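Local coordinates for putative uncharacterized protein (Cricetid herpesvirus 2, PDB 4ZKQ), which probably acts as a viral decoy receptor that binds host chemokines during infection by a rodent gammaherpesvirus, at residues S15-R20 and G231-R236; L22-L27 and S76-C81. All blocks are in the same frame, centred on the assembly; numbering follows the deposited sequence.

Contact 1 (S15-R20 and G231-R236); sequences SKVSSR and GQVSTR
Val17 carries its CG1 methyl anti to the backbone N (chi1 -177°), which places CG2 beside that nitrogen, and the two branches of the fork meet different residues of 231-236. CG2 approaches the side chain of Gln232, whose CG lies beside its own backbone N (chi1 -68°) and whose extended chain carries the amide out to the valine. The methyl is almost equally far from the three amide atoms, with Val17 CG2 3.5 Å from Gln232 NE2 and 3.6 Å from Gln232 OE1. It sits above the plane of the amide, displaced from CD toward the rim that carries OE1 and NE2. The other branch makes the apolar half of the contact: Val17 CG1 lies 3.7 Å from Val233 CG2, and the two valines pass alongside one another, pointing opposite ways. No hydrogen bond joins the segments, and van der Waals contact through one valine accounts for nearly all of the 125 Å² they bury together.

Just beyond Val17 the chain is held in an ST turn. Arg20 N donates to Ser18 OG over 3.1 Å, and the bond is nearly straight at 163°. Glu188 braces the same bend from outside, through a hydrogen bond with Ser18 OG and a salt bridge to Arg20 NH2. Residues 15-20 also touch a neighbouring molecule in the crystal, so packing may influence their path.

At Gln232 the chain turns a corner between strands 226-231 and 233-244, both of which pair antiparallel with the long strand 206-223. The arrangement is thus a surface contact in which an irregular N-terminal segment, fixed by an ST turn, packs by Val17 against a corner between two strands of a mixed beta-sheet.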
loop_
_atom_site.group_PDB
_atom_site.type_symbol
_atom_site.label_atom_id
_atom_site.label_comp_id
_atom_site.label_asym_id
_atom_site.label_seq_id
_atom_site.Cartn_x
_atom_site.Cartn_y
_atom_site.Cartn_z
ATOM N N SER A 15 24.693 6.047 9.488
ATOM C CA SER A 15 25.597 5.850 8.358
ATOM C C SER A 15 25.644 4.405 7.855
ATOM O O SER A 15 25.935 4.162 6.680
ATOM C CB SER A 15 27.015 6.293 8.741
ATOM O OG SER A 15 27.172 7.694 8.622
ATOM N N LYS A 16 25.355 3.456 8.742
ATOM C CA LYS A 16 25.557 2.036 8.452
ATOM C C LYS A 16 24.363 1.379 7.759
ATOM O O LYS A 16 24.498 0.301 7.178
ATOM C CB LYS A 16 25.862 1.278 9.746
ATOM C CG LYS A 16 24.630 0.960 10.581
ATOM C CD LYS A 16 25.019 0.424 11.949
ATOM C CE LYS A 16 25.827 1.453 12.724
ATOM N NZ LYS A 16 26.199 0.980 14.086
ATOM N N VAL A 17 23.201 2.018 7.833
ATOM C CA VAL A 17 21.994 1.494 7.196
ATOM C C VAL A 17 22.225 1.316 5.697
ATOM O O VAL A 17 22.918 2.120 5.075
ATOM C CB VAL A 17 20.787 2.431 7.423
ATOM C CG1 VAL A 17 19.522 1.833 6.828
ATOM C CG2 VAL A 17 20.589 2.696 8.906
ATOM N N SER A 18 21.663 0.259 5.117
ATOM C CA SER A 18 21.765 0.061 3.674
ATOM C C SER A 18 21.247 1.274 2.920
ATOM O O SER A 18 20.255 1.881 3.320
ATOM C CB SER A 18 20.989 -1.169 3.223
ATOM O OG SER A 18 20.979 -1.230 1.803
ATOM N N SER A 19 21.926 1.618 1.830
ATOM C CA SER A 19 21.538 2.752 0.989
ATOM C C SER A 19 20.753 2.283 -0.231
ATOM O O SER A 19 20.440 3.084 -1.120
ATOM C CB SER A 19 22.781 3.522 0.533
ATOM O OG SER A 19 23.648 2.655 -0.187
ATOM N N ARG A 20 20.444 0.986 -0.271
ATOM C CA ARG A 20 19.835 0.366 -1.446
ATOM C C ARG A 20 18.461 -0.256 -1.120
ATOM O O ARG A 20 18.042 -1.238 -1.735
ATOM C CB ARG A 20 20.796 -0.683 -2.031
ATOM C CG ARG A 20 22.042 -0.074 -2.693
ATOM C CD ARG A 20 23.114 -1.118 -3.039
ATOM N NE ARG A 20 23.478 -1.905 -1.868
ATOM C CZ ARG A 20 24.111 -1.424 -0.801
ATOM N NH1 ARG A 20 24.482 -0.150 -0.742
ATOM N NH2 ARG A 20 24.378 -2.225 0.216
ATOM N N GLY A 231 12.213 2.299 14.619
ATOM C CA GLY A 231 13.370 1.797 13.899
ATOM C C GLY A 231 13.718 2.620 12.675
ATOM O O GLY A 231 12.967 3.510 12.287
ATOM N N GLN A 232 14.866 2.304 12.076
ATOM C CA GLN A 232 15.390 3.017 10.911
ATOM C C GLN A 232 14.958 2.378 9.600
ATOM O O GLN A 232 15.066 2.981 8.526
ATOM C CB GLN A 232 16.919 3.048 10.953
ATOM C CG GLN A 232 17.516 3.888 12.046
ATOM C CD GLN A 232 19.026 3.962 11.931
ATOM O OE1 GLN A 232 19.572 4.965 11.476
ATOM N NE2 GLN A 232 19.705 2.889 12.323
ATOM N N VAL A 233 14.502 1.137 9.696
ATOM C CA VAL A 233 14.122 0.352 8.538
ATOM C C VAL A 233 12.804 -0.352 8.808
ATOM O O VAL A 233 12.628 -0.983 9.850
ATOM C CB VAL A 233 15.206 -0.681 8.191
ATOM C CG1 VAL A 233 14.731 -1.647 7.117
ATOM C CG2 VAL A 233 16.470 0.027 7.753
ATOM N N SER A 234 11.878 -0.216 7.868
ATOM C CA SER A 234 10.597 -0.903 7.936
ATOM C C SER A 234 10.701 -2.185 7.129
ATOM O O SER A 234 10.930 -2.139 5.921
ATOM C CB SER A 234 9.473 -0.010 7.400
ATOM O OG SER A 234 8.236 -0.694 7.401
ATOM N N THR A 235 10.560 -3.322 7.801
ATOM C CA THR A 235 10.675 -4.615 7.146
ATOM C C THR A 235 9.360 -5.385 7.200
ATOM O O THR A 235 8.736 -5.492 8.253
ATOM C CB THR A 235 11.765 -5.478 7.791
ATOM O OG1 THR A 235 13.001 -4.757 7.805
ATOM C CG2 THR A 235 11.942 -6.771 7.021
ATOM N N ARG A 236 8.973 -5.941 6.058
ATOM C CA ARG A 236 7.747 -6.723 5.929
ATOM C C ARG A 236 8.077 -7.962 5.110
ATOM O O ARG A 236 8.742 -7.869 4.079
ATOM C CB ARG A 236 6.643 -5.876 5.275
ATOM C CG ARG A 236 5.374 -6.618 4.862
ATOM C CD ARG A 236 4.277 -5.636 4.408
ATOM N NE ARG A 236 3.169 -6.334 3.748
ATOM C CZ ARG A 236 2.586 -5.953 2.612
ATOM N NH1 ARG A 236 2.978 -4.858 1.974
ATOM N NH2 ARG A 236 1.593 -6.678 2.106
#

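Contact 2 (L22-L27 and S76-C81); sequences LTQDIL and STDITC
Thr77 and Asp78 meet Leu22 and Gln24 where a loop passes beside an outermost strand, 23-26, of a mixed seven-stranded sheet. The loop connects strand 68-74 of a four-stranded antiparallel sheet to strand 85-94 of the mixed one, a crossing between sheets consistent with a beta-sandwich. The two segments bury 92 Å² against each other, and strands 54-59 and 206-223 also pack on these side chains.

Thr77 provides the apolar touch, a loose one: its CG2 methyl is 4.3 Å from CD1 of the buried Leu22.

Asp78 follows with the polar meeting. Its CG stands beside the backbone N (chi1 -53°), directing the carboxylate at Gln24, whose CG is tucked between its backbone N and carbonyl carbon (chi1 63°) before the chain runs out straight. Asp78 OD2 comes to 3.6 Å from Gln24 OE1, with the carboxylate and amide planes 73° apart. Two such oxygens would probably repel each other without nearby positive charge. Lys215 supplies it, its NZ hydrogen-bonding to Gln24 OE1 and forming a salt bridge with Asp78 OD1, while Lys54 forms a second salt bridge, with OD2. The amide's rotation is fixed from its other end, since Gln24 NE2 donates to the backbone oxygen of Ser385.

Three residues on, at Cys81, SG is disulfide-bonded to Cys84 SG, closing a loop with two residues between the cysteines.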
loop_
_atom_site.group_PDB
_atom_site.type_symbol
_atom_site.label_atom_id
_atom_site.label_comp_id
_atom_site.label_asym_id
_atom_site.label_seq_id
_atom_site.Cartn_x
_atom_site.Cartn_y
_atom_site.Cartn_z
ATOM N N LEU A 22 14.077 0.283 -0.318
ATOM C CA LEU A 22 12.950 1.048 -0.837
ATOM C C LEU A 22 12.944 2.430 -0.217
ATOM O O LEU A 22 13.356 2.596 0.928
ATOM C CB LEU A 22 11.612 0.360 -0.536
ATOM C CG LEU A 22 11.441 -1.098 -0.959
ATOM C CD1 LEU A 22 10.111 -1.615 -0.457
ATOM C CD2 LEU A 22 11.534 -1.259 -2.464
ATOM N N THR A 23 12.467 3.416 -0.970
ATOM C CA THR A 23 12.282 4.760 -0.435
ATOM C C THR A 23 10.955 5.302 -0.930
ATOM O O THR A 23 10.361 4.759 -1.867
ATOM C CB THR A 23 13.424 5.722 -0.847
ATOM O OG1 THR A 23 13.462 5.847 -2.271
ATOM C CG2 THR A 23 14.779 5.216 -0.352
ATOM N N GLN A 24 10.489 6.378 -0.313
ATOM C CA GLN A 24 9.232 6.974 -0.734
ATOM C C GLN A 24 9.297 8.493 -0.789
ATOM O O GLN A 24 10.045 9.121 -0.035
ATOM C CB GLN A 24 8.100 6.529 0.193
ATOM C CG GLN A 24 8.252 6.970 1.649
ATOM C CD GLN A 24 7.049 6.606 2.491
ATOM O OE1 GLN A 24 6.531 5.497 2.402
ATOM N NE2 GLN A 24 6.590 7.547 3.310
ATOM N N ASP A 25 8.534 9.052 -1.724
ATOM C CA ASP A 25 8.239 10.481 -1.777
ATOM C C ASP A 25 6.777 10.694 -1.447
ATOM O O ASP A 25 5.924 9.933 -1.917
ATOM C CB ASP A 25 8.500 11.067 -3.166
ATOM C CG ASP A 25 9.969 11.073 -3.542
ATOM O OD1 ASP A 25 10.823 11.082 -2.634
ATOM O OD2 ASP A 25 10.259 11.079 -4.755
ATOM N N ILE A 26 6.479 11.730 -0.668
ATOM C CA ILE A 26 5.115 12.246 -0.599
ATOM C C ILE A 26 4.951 13.261 -1.723
ATOM O O ILE A 26 5.793 14.140 -1.901
ATOM C CB ILE A 26 4.799 12.914 0.752
ATOM C CG1 ILE A 26 5.256 12.024 1.906
ATOM C CG2 ILE A 26 3.301 13.242 0.856
ATOM C CD1 ILE A 26 4.658 10.629 1.880
ATOM N N LEU A 27 3.873 13.139 -2.483
ATOM C CA LEU A 27 3.678 13.993 -3.646
ATOM C C LEU A 27 2.654 15.069 -3.320
ATOM O O LEU A 27 1.967 14.999 -2.302
ATOM C CB LEU A 27 3.239 13.158 -4.852
ATOM C CG LEU A 27 4.223 12.040 -5.226
ATOM C CD1 LEU A 27 3.613 11.053 -6.224
ATOM C CD2 LEU A 27 5.527 12.593 -5.773
ATOM N N SER A 76 0.078 -2.712 -1.896
ATOM C CA SER A 76 0.630 -1.630 -1.080
ATOM C C SER A 76 1.838 -2.141 -0.283
ATOM O O SER A 76 1.719 -3.145 0.412
ATOM C CB SER A 76 -0.443 -1.083 -0.131
ATOM O OG SER A 76 0.081 -0.068 0.709
ATOM N N THR A 77 2.996 -1.481 -0.367
ATOM C CA THR A 77 4.145 -1.955 0.410
ATOM C C THR A 77 3.997 -1.656 1.898
ATOM O O THR A 77 4.524 -2.381 2.737
ATOM C CB THR A 77 5.493 -1.361 -0.079
ATOM O OG1 THR A 77 5.397 0.067 -0.193
ATOM C CG2 THR A 77 5.900 -2.012 -1.404
ATOM N N ASP A 78 3.256 -0.609 2.234
ATOM C CA ASP A 78 3.190 -0.198 3.629
ATOM C C ASP A 78 1.917 -0.662 4.324
ATOM O O ASP A 78 0.896 -0.944 3.690
ATOM C CB ASP A 78 3.316 1.317 3.732
ATOM C CG ASP A 78 4.541 1.841 3.007
ATOM O OD1 ASP A 78 5.663 1.397 3.330
ATOM O OD2 ASP A 78 4.375 2.685 2.113
ATOM N N ILE A 79 1.998 -0.736 5.645
ATOM C CA ILE A 79 0.848 -1.057 6.459
ATOM C C ILE A 79 0.156 0.246 6.809
ATOM O O ILE A 79 0.769 1.143 7.407
ATOM C CB ILE A 79 1.251 -1.820 7.743
ATOM C CG1 ILE A 79 1.881 -3.170 7.387
ATOM C CG2 ILE A 79 0.055 -2.009 8.676
ATOM C CD1 ILE A 79 2.299 -3.987 8.591
ATOM N N THR A 80 -1.098 0.379 6.390
ATOM C CA THR A 80 -1.940 1.434 6.947
ATOM C C THR A 80 -3.197 0.786 7.499
ATOM O O THR A 80 -3.431 0.808 8.700
ATOM C CB THR A 80 -2.310 2.522 5.922
ATOM O OG1 THR A 80 -1.122 3.179 5.463
ATOM C CG2 THR A 80 -3.219 3.568 6.574
ATOM N N CYS A 81 -4.001 0.220 6.607
ATOM C CA CYS A 81 -5.227 -0.480 6.979
ATOM C C CYS A 81 -5.288 -1.848 6.291
ATOM O O CYS A 81 -5.815 -1.963 5.190
ATOM C CB CYS A 81 -6.458 0.338 6.597
ATOM S SG CYS A 81 -8.004 -0.453 7.110
#

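Contact 2 is nested within the long chain loop that contact 1 closes, and their centres lie about 14 Å apart. They are joined directly through Arg236, at the far end of segment 231-236 from the Val17 packing: Arg236 NH1 reaches Ser76 O at 2.6 Å and, more weakly, Thr77 O at 3.0 Å. The first segments follow one another in sequence, and Leu21 between them packs on Val233. Strand 206-223 serves both contacts, for Lys215 also pairs through its backbone with Ser234. The centre of contact 1 is about 19 Å from the chain centre and that of contact 2 about 6 Å. The structure contains no chemokine, and neither contact can be assigned to a chemokine-binding site.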